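Local coordinates for putative acetamidase/formamidase (Yersinia enterocolitica subsp. palearctica serotype O:3, PDB 5UBU), which probably hydrolyses carbon-nitrogen bonds other than peptide bonds in linear amides, and binds sodium ions in this crystal, at residues N183-D188 with V315-T320. Numbering follows the deposited sequence.
Sequences NSLTPD and VDPKYT
Lys318 crosses Pro187 obliquely to reach Asp188, tying residues 187-188 to the start of strand 319-326. Its CB packs against the ring of Pro187, 4.0 Å from CG. Further out, CG and CD run past the carbonyl oxygen of the same proline, with CD 3.4 Å from Pro187 O. With the chain fully extended beyond CG (chi2 -175°, chi3 176°), CE passes Asp188 and NZ ends in a salt bridge, 2.9 Å from Asp188 OD2. The ammonium group meets that oxygen from above the carboxylate plane, 57° out of it. The ring of Pro187 packs against Lys318 and Thr320, and its CG lies against both Lys318 O and Thr320 OG1; that hydroxyl is itself hydrogen-bonded to Ser269.

One residue earlier, Pro317 packs against Leu185 and Thr186. Its CD sits 3.8 Å from Leu185 CG, the two side chains crossing at about a right angle, while its CB and CG lie against Thr186 OG1. Thr186 OG1 donates to Asn183 OD1 (2.8 Å), which also accepts from Leu185 N in an Asx turn; the two donors come from opposite faces of the amide plane. Together with the backbone bond from Thr186 N to Asn183 O, these bonds secure the type I turn from Asn183 to Thr186.

Leu185 O accepts a hydrogen bond from ND2 of Asn193, a sodium-site residue, and the side chain of Asp316 comes within about 4 Å of a bound sodium ion, so the contact borders the metal site. It joins the turn leading into the short strand 187-188 to the loop between strands 308-313 and 319-326, with Pro187 also touching strands 263-270 and 308-313.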
loop_
_atom_site.group_PDB
_atom_site.type_symbol
_atom_site.label_atom_id
_atom_site.label_comp_id
_atom_site.label_asym_id
_atom_site.label_seq_id
_atom_site.Cartn_x
_atom_site.Cartn_y
_atom_site.Cartn_z
ATOM N N ASN B 183 14.211 16.995 0.268
ATOM C CA ASN B 183 15.520 16.439 -0.106
ATOM C C ASN B 183 15.591 16.039 -1.584
ATOM O O ASN B 183 14.570 15.817 -2.241
ATOM C CB ASN B 183 16.010 15.317 0.843
ATOM C CG ASN B 183 15.162 14.064 0.801
ATOM O OD1 ASN B 183 14.786 13.579 -0.262
ATOM N ND2 ASN B 183 14.937 13.481 1.965
ATOM N N SER B 184 16.818 15.970 -2.086
ATOM C CA SER B 184 17.082 15.642 -3.483
ATOM C C SER B 184 16.810 14.185 -3.849
ATOM O O SER B 184 16.974 13.804 -5.009
ATOM C CB SER B 184 18.532 15.996 -3.819
ATOM O OG SER B 184 19.430 15.303 -2.964
ATOM N N LEU B 185 16.400 13.375 -2.875
ATOM C CA LEU B 185 16.101 11.975 -3.146
ATOM C C LEU B 185 14.599 11.755 -3.342
ATOM O O LEU B 185 14.191 10.713 -3.853
ATOM C CB LEU B 185 16.588 11.106 -1.986
ATOM C CG LEU B 185 16.655 9.592 -2.237
ATOM C CD1 LEU B 185 17.739 9.287 -3.255
ATOM C CD2 LEU B 185 16.930 8.829 -0.957
ATOM N N THR B 186 13.787 12.742 -2.971
ATOM C CA THR B 186 12.331 12.630 -3.044
ATOM C C THR B 186 11.614 13.373 -4.200
ATOM O O THR B 186 11.903 14.541 -4.453
ATOM C CB THR B 186 11.715 13.172 -1.725
ATOM O OG1 THR B 186 12.250 12.459 -0.605
ATOM C CG2 THR B 186 10.202 13.036 -1.719
ATOM N N PRO B 187 10.701 12.680 -4.916
ATOM C CA PRO B 187 9.872 13.319 -5.933
ATOM C C PRO B 187 8.546 13.696 -5.279
ATOM O O PRO B 187 8.106 13.016 -4.342
ATOM C CB PRO B 187 9.634 12.216 -6.944
ATOM C CG PRO B 187 9.656 10.969 -6.138
ATOM C CD PRO B 187 10.606 11.209 -4.995
ATOM N N ASP B 188 7.905 14.759 -5.758
ATOM C CA ASP B 188 6.636 15.189 -5.169
ATOM C C ASP B 188 5.902 16.057 -6.206
ATOM O O ASP B 188 6.128 15.898 -7.409
ATOM C CB ASP B 188 6.940 15.930 -3.849
ATOM C CG ASP B 188 5.802 15.880 -2.856
ATOM O OD1 ASP B 188 4.616 16.047 -3.251
ATOM O OD2 ASP B 188 6.124 15.697 -1.659
ATOM N N VAL B 315 11.708 2.922 -5.881
ATOM C CA VAL B 315 12.757 2.809 -4.872
ATOM C C VAL B 315 12.922 4.040 -3.965
ATOM O O VAL B 315 13.301 3.920 -2.803
ATOM C CB VAL B 315 14.121 2.492 -5.544
ATOM C CG1 VAL B 315 14.023 1.210 -6.362
ATOM C CG2 VAL B 315 14.606 3.623 -6.442
ATOM N N ASP B 316 12.627 5.217 -4.498
ATOM C CA ASP B 316 12.793 6.467 -3.758
ATOM C C ASP B 316 11.714 6.636 -2.668
ATOM O O ASP B 316 10.722 5.905 -2.679
ATOM C CB ASP B 316 12.781 7.616 -4.778
ATOM C CG ASP B 316 13.905 7.484 -5.825
ATOM O OD1 ASP B 316 15.060 7.142 -5.448
ATOM O OD2 ASP B 316 13.644 7.753 -7.018
ATOM N N PRO B 317 11.905 7.583 -1.717
ATOM C CA PRO B 317 10.926 7.820 -0.632
ATOM C C PRO B 317 9.466 7.833 -1.103
ATOM O O PRO B 317 8.564 7.501 -0.337
ATOM C CB PRO B 317 11.354 9.170 -0.076
ATOM C CG PRO B 317 12.834 9.153 -0.251
ATOM C CD PRO B 317 13.081 8.460 -1.563
ATOM N N LYS B 318 9.265 8.246 -2.348
ATOM C CA LYS B 318 7.973 8.230 -3.002
ATOM C C LYS B 318 8.186 7.660 -4.390
ATOM O O LYS B 318 9.160 8.006 -5.079
ATOM C CB LYS B 318 7.360 9.618 -3.109
ATOM C CG LYS B 318 6.889 10.176 -1.792
ATOM C CD LYS B 318 6.178 11.491 -1.971
ATOM C CE LYS B 318 5.631 11.956 -0.634
ATOM N NZ LYS B 318 4.877 13.234 -0.745
ATOM N N TYR B 319 7.285 6.779 -4.802
ATOM C CA TYR B 319 7.378 6.176 -6.116
ATOM C C TYR B 319 6.795 7.148 -7.122
ATOM O O TYR B 319 6.004 7.999 -6.761
ATOM C CB TYR B 319 6.643 4.840 -6.165
ATOM C CG TYR B 319 6.972 3.909 -5.016
ATOM C CD1 TYR B 319 8.291 3.691 -4.625
ATOM C CD2 TYR B 319 5.973 3.191 -4.373
ATOM C CE1 TYR B 319 8.597 2.828 -3.598
ATOM C CE2 TYR B 319 6.276 2.326 -3.340
ATOM C CZ TYR B 319 7.589 2.144 -2.960
ATOM O OH TYR B 319 7.893 1.282 -1.942
ATOM N N THR B 320 7.187 7.017 -8.379
ATOM C CA THR B 320 6.719 7.907 -9.428
ATOM C C THR B 320 6.185 7.125 -10.621
ATOM O O THR B 320 6.814 6.187 -11.088
ATOM C CB THR B 320 7.848 8.844 -9.874
ATOM O OG1 THR B 320 8.325 9.584 -8.742
ATOM C CG2 THR B 320 7.360 9.814 -10.948
#